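Delta toxin (Clostridium perfringens, PDB 2YGT) probably acts as a haemolytic beta-pore-forming toxin, lysing target cells by inserting beta-barrel pores into their membranes. Local coordinates at residues 100-104 and 105-109; 215-218 and 219-223. One frame throughout, in Å; residues are numbered along the deposited sequence.

Overall arrangement
Followed from the N terminus, the chain leaves strand 84-99 of the eight-strand antiparallel sheet and turns sharply at contact 1, which closes the short 100-106 connection and starts strand 107-112, an outermost strand of the seven-strand sheet. Much later, after strand 170-177 and a long loop, contact 2 starts the one-turn helix 219-222, which leads into strand 224-235, the antiparallel neighbour of 107-112. The contacts are therefore in series and neither nest nor cross. Their centres lie about 38 Å apart, on opposite sides of the chain's centre. Strand 84-99 links them indirectly: I108 rests on its L97, I221 on its W89.

Contact 1 of 2, residues 100-104 and 105-109; sequences NSLDS and SVKIV
S101 O is gripped from opposite faces of its carbonyl plane, by V106 N at 3.1 Å and by S104 N at 3.0 Å. The bond from V106 bends to 156° at the hydrogen, its donor sitting above that plane. With a weak second bond from S105 N to L102 O (2.9 Å), this forms a Schellman motif that closes the short 3-10 turn at 102-103 and swings the chain into strand 107-112. S105 takes the left-handed backbone conformation of the motif (phi 55°, psi 34°). At the positions of the motif's usual apolar contact only the CB of a serine meets a valine: V106 CG2, anti to its own carbonyl carbon and beside the backbone N, lies 3.9 Å from S101 CB. V106 is buried, its side chain reaching A235 and S242 on two other strands. The hydroxyl of S101 takes no part in the turn itself but bonds to the backbone N of Q243, which ties the loop to strand 241-259. V106 O is held by the side-chain amide, ND2, of N99 and also receives a CA-H...O contact from L102 CA at 3.4 Å. Where both are exposed, the L102 side chain slants across that of K107, whose chain is extended beyond CG. There one leucine methyl does the touching, L102 CD1 lying 3.7 Å from K107 CG.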
loop_
_atom_site.group_PDB
_atom_site.type_symbol
_atom_site.label_atom_id
_atom_site.label_comp_id
_atom_site.label_asym_id
_atom_site.label_seq_id
_atom_site.Cartn_x
_atom_site.Cartn_y
_atom_site.Cartn_z
ATOM N N ASN A 100 -17.850 0.492 3.862
ATOM C CA ASN A 100 -18.843 0.568 4.931
ATOM C C ASN A 100 -20.297 0.534 4.463
ATOM O O ASN A 100 -21.204 0.807 5.246
ATOM C CB ASN A 100 -18.634 1.838 5.754
ATOM C CG ASN A 100 -17.323 1.835 6.514
ATOM O OD1 ASN A 100 -16.699 2.881 6.691
ATOM N ND2 ASN A 100 -16.897 0.659 6.967
ATOM N N SER A 101 -20.529 0.200 3.197
ATOM C CA SER A 101 -21.867 0.342 2.633
ATOM C C SER A 101 -22.402 -0.906 1.936
ATOM O O SER A 101 -23.208 -0.804 1.015
ATOM C CB SER A 101 -21.910 1.539 1.678
ATOM O OG SER A 101 -21.484 2.725 2.327
ATOM N N LEU A 102 -21.962 -2.079 2.377
ATOM C CA LEU A 102 -22.488 -3.327 1.835
ATOM C C LEU A 102 -23.987 -3.476 2.120
ATOM O O LEU A 102 -24.693 -4.198 1.415
ATOM C CB LEU A 102 -21.719 -4.526 2.388
ATOM C CG LEU A 102 -22.043 -5.874 1.742
ATOM C CD1 LEU A 102 -21.823 -5.808 0.237
ATOM C CD2 LEU A 102 -21.218 -6.991 2.365
ATOM N N ASP A 103 -24.464 -2.794 3.157
ATOM C CA ASP A 103 -25.887 -2.787 3.482
ATOM C C ASP A 103 -26.688 -2.137 2.361
ATOM O O ASP A 103 -27.844 -2.486 2.128
ATOM C CB ASP A 103 -26.138 -2.054 4.802
ATOM C CG ASP A 103 -25.735 -2.876 6.008
ATOM O OD1 ASP A 103 -25.635 -4.115 5.875
ATOM O OD2 ASP A 103 -25.523 -2.287 7.091
ATOM N N SER A 104 -26.063 -1.189 1.670
ATOM C CA SER A 104 -26.680 -0.541 0.520
ATOM C C SER A 104 -26.245 -1.235 -0.766
ATOM O O SER A 104 -26.365 -0.679 -1.857
ATOM C CB SER A 104 -26.302 0.939 0.471
ATOM O OG SER A 104 -26.682 1.602 1.662
ATOM N N SER A 105 -25.739 -2.455 -0.616
ATOM C CA SER A 105 -25.249 -3.260 -1.733
ATOM C C SER A 105 -24.183 -2.557 -2.588
ATOM O O SER A 105 -24.110 -2.759 -3.803
ATOM C CB SER A 105 -26.407 -3.778 -2.593
ATOM O OG SER A 105 -27.248 -2.728 -3.017
ATOM N N VAL A 106 -23.360 -1.737 -1.942
ATOM C CA VAL A 106 -22.132 -1.246 -2.551
ATOM C C VAL A 106 -21.076 -2.307 -2.297
ATOM O O VAL A 106 -20.946 -2.791 -1.175
ATOM C CB VAL A 106 -21.689 0.086 -1.925
ATOM C CG1 VAL A 106 -20.353 0.544 -2.515
ATOM C CG2 VAL A 106 -22.763 1.141 -2.117
ATOM N N LYS A 107 -20.329 -2.681 -3.331
ATOM C CA LYS A 107 -19.398 -3.798 -3.215
ATOM C C LYS A 107 -18.001 -3.508 -3.751
ATOM O O LYS A 107 -17.838 -2.834 -4.768
ATOM C CB LYS A 107 -19.948 -5.026 -3.943
ATOM C CG LYS A 107 -21.231 -5.589 -3.371
ATOM C CD LYS A 107 -21.830 -6.622 -4.310
ATOM C CE LYS A 107 -23.151 -7.161 -3.784
ATOM N NZ LYS A 107 -23.768 -8.128 -4.738
ATOM N N ILE A 108 -16.995 -4.034 -3.058
ATOM C CA ILE A 108 -15.656 -4.138 -3.621
ATOM C C ILE A 108 -15.638 -5.398 -4.475
ATOM O O ILE A 108 -15.762 -6.503 -3.951
ATOM C CB ILE A 108 -14.583 -4.266 -2.526
ATOM C CG1 ILE A 108 -14.667 -3.091 -1.545
ATOM C CG2 ILE A 108 -13.195 -4.347 -3.147
ATOM C CD1 ILE A 108 -13.633 -3.144 -0.436
ATOM N N VAL A 109 -15.504 -5.246 -5.787
ATOM C CA VAL A 109 -15.590 -6.404 -6.673
ATOM C C VAL A 109 -14.238 -6.877 -7.209
ATOM O O VAL A 109 -14.145 -7.938 -7.826
ATOM C CB VAL A 109 -16.570 -6.158 -7.839
ATOM C CG1 VAL A 109 -17.968 -5.880 -7.296
ATOM C CG2 VAL A 109 -16.081 -5.014 -8.712
#

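Contact 2 of 2, residues 215-218 and 219-223; sequences YQLS and SLITG
S218 OG accepts from L220 N at 3.0 Å, with 154° at the hydrogen, and S218 thereby stands as the N-cap of the one-turn helix 219-222. The torsion that allows this puts OG anti to the residue's own backbone N (chi1 169°), which sets it beside the carbonyl carbon, facing L220 N. The same hydroxyl bonds to P157 O, so it joins the helix start to the chain just ahead of strand 159-166. S218 O is gripped twice: I221 N comes from well above the carbonyl plane at 3.0 Å, whereas T222 N lies in that plane at a longer 3.3 Å, a 3-10-like bond and an alpha-type bond sharing one acceptor. A water bridges L217 O and T222 OG1, 2.6 Å from each, and donates to the carbonyl. The threonine hydroxyl sits between its backbone N and carbonyl carbon (chi1 56°), which leaves CG2 anti to the carbonyl carbon, beside the backbone N, where it packs against L217 CB at 3.9 Å. L217 and T222, just before the cap and four residues after it, occupy the positions of a hydrophobic staple. Beside them the L217 and I221 side chains cross at about a right angle, CD2 of L217 meeting CD1 of I221 at 4.1 Å. Both touch F198, and I221 goes on to M87, W89 and P90 of strand 84-99. One serine thus satisfies, through its hydroxyl and its carbonyl, three successive backbone N-H groups at the helix start, with P157 O probably fixing the rotation of that hydroxyl.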
loop_
_atom_site.group_PDB
_atom_site.type_symbol
_atom_site.label_atom_id
_atom_site.label_comp_id
_atom_site.label_asym_id
_atom_site.label_seq_id
_atom_site.Cartn_x
_atom_site.Cartn_y
_atom_site.Cartn_z
ATOM N N TYR A 215 22.802 3.348 2.748
ATOM C CA TYR A 215 22.821 3.030 1.323
ATOM C C TYR A 215 22.618 1.538 1.046
ATOM O O TYR A 215 22.410 1.136 -0.096
ATOM C CB TYR A 215 24.089 3.567 0.638
ATOM C CG TYR A 215 25.373 2.818 0.938
ATOM C CD1 TYR A 215 26.122 3.104 2.073
ATOM C CD2 TYR A 215 25.851 1.842 0.070
ATOM C CE1 TYR A 215 27.301 2.430 2.343
ATOM C CE2 TYR A 215 27.029 1.163 0.331
ATOM C CZ TYR A 215 27.749 1.460 1.470
ATOM O OH TYR A 215 28.921 0.787 1.735
ATOM N N GLN A 216 22.660 0.725 2.098
ATOM C CA GLN A 216 22.458 -0.715 1.954
ATOM C C GLN A 216 21.195 -1.207 2.657
ATOM O O GLN A 216 21.019 -2.405 2.862
ATOM C CB GLN A 216 23.678 -1.489 2.460
ATOM C CG GLN A 216 25.003 -0.968 1.933
ATOM C CD GLN A 216 26.123 -1.985 2.052
ATOM O OE1 GLN A 216 27.056 -1.809 2.835
ATOM N NE2 GLN A 216 26.032 -3.059 1.277
ATOM N N LEU A 217 20.321 -0.278 3.023
ATOM C CA LEU A 217 19.041 -0.627 3.626
ATOM C C LEU A 217 17.905 -0.264 2.682
ATOM O O LEU A 217 18.010 0.693 1.917
ATOM C CB LEU A 217 18.852 0.108 4.957
ATOM C CG LEU A 217 19.585 -0.407 6.201
ATOM C CD1 LEU A 217 19.618 0.665 7.278
ATOM C CD2 LEU A 217 18.932 -1.675 6.728
ATOM N N SER A 218 16.820 -1.029 2.733
ATOM C CA SER A 218 15.626 -0.684 1.977
ATOM C C SER A 218 15.204 0.744 2.303
ATOM O O SER A 218 15.393 1.210 3.426
ATOM C CB SER A 218 14.485 -1.641 2.317
ATOM O OG SER A 218 13.258 -1.169 1.788
ATOM N N SER A 219 14.635 1.438 1.323
ATOM C CA SER A 219 14.117 2.779 1.558
ATOM C C SER A 219 12.902 2.733 2.488
ATOM O O SER A 219 12.517 3.745 3.079
ATOM C CB SER A 219 13.757 3.464 0.240
ATOM O OG SER A 219 12.926 2.639 -0.552
ATOM N N LEU A 220 12.303 1.552 2.616
ATOM C CA LEU A 220 11.198 1.356 3.546
ATOM C C LEU A 220 11.669 1.472 4.995
ATOM O O LEU A 220 10.869 1.719 5.896
ATOM C CB LEU A 220 10.524 0.002 3.308
ATOM C CG LEU A 220 9.393 -0.009 2.277
ATOM C CD1 LEU A 220 9.872 0.501 0.920
ATOM C CD2 LEU A 220 8.787 -1.399 2.154
ATOM N N ILE A 221 12.969 1.294 5.212
ATOM C CA ILE A 221 13.535 1.387 6.552
ATOM C C ILE A 221 14.133 2.766 6.829
ATOM O O ILE A 221 13.988 3.301 7.929
ATOM C CB ILE A 221 14.604 0.297 6.798
ATOM C CG1 ILE A 221 13.944 -1.077 6.915
ATOM C CG2 ILE A 221 15.406 0.605 8.050
ATOM C CD1 ILE A 221 14.927 -2.222 7.055
ATOM N N THR A 222 14.797 3.342 5.833
ATOM C CA THR A 222 15.444 4.640 6.009
ATOM C C THR A 222 14.460 5.804 5.890
ATOM O O THR A 222 14.609 6.820 6.569
ATOM C CB THR A 222 16.599 4.849 5.003
ATOM O OG1 THR A 222 16.113 4.688 3.664
ATOM C CG2 THR A 222 17.732 3.854 5.258
ATOM N N GLY A 223 13.459 5.656 5.026
ATOM C CA GLY A 223 12.494 6.716 4.794
ATOM C C GLY A 223 11.082 6.349 5.208
ATOM O O GLY A 223 10.506 6.966 6.107
HETATM O O HOH W 1 17.754 3.321 2.103
#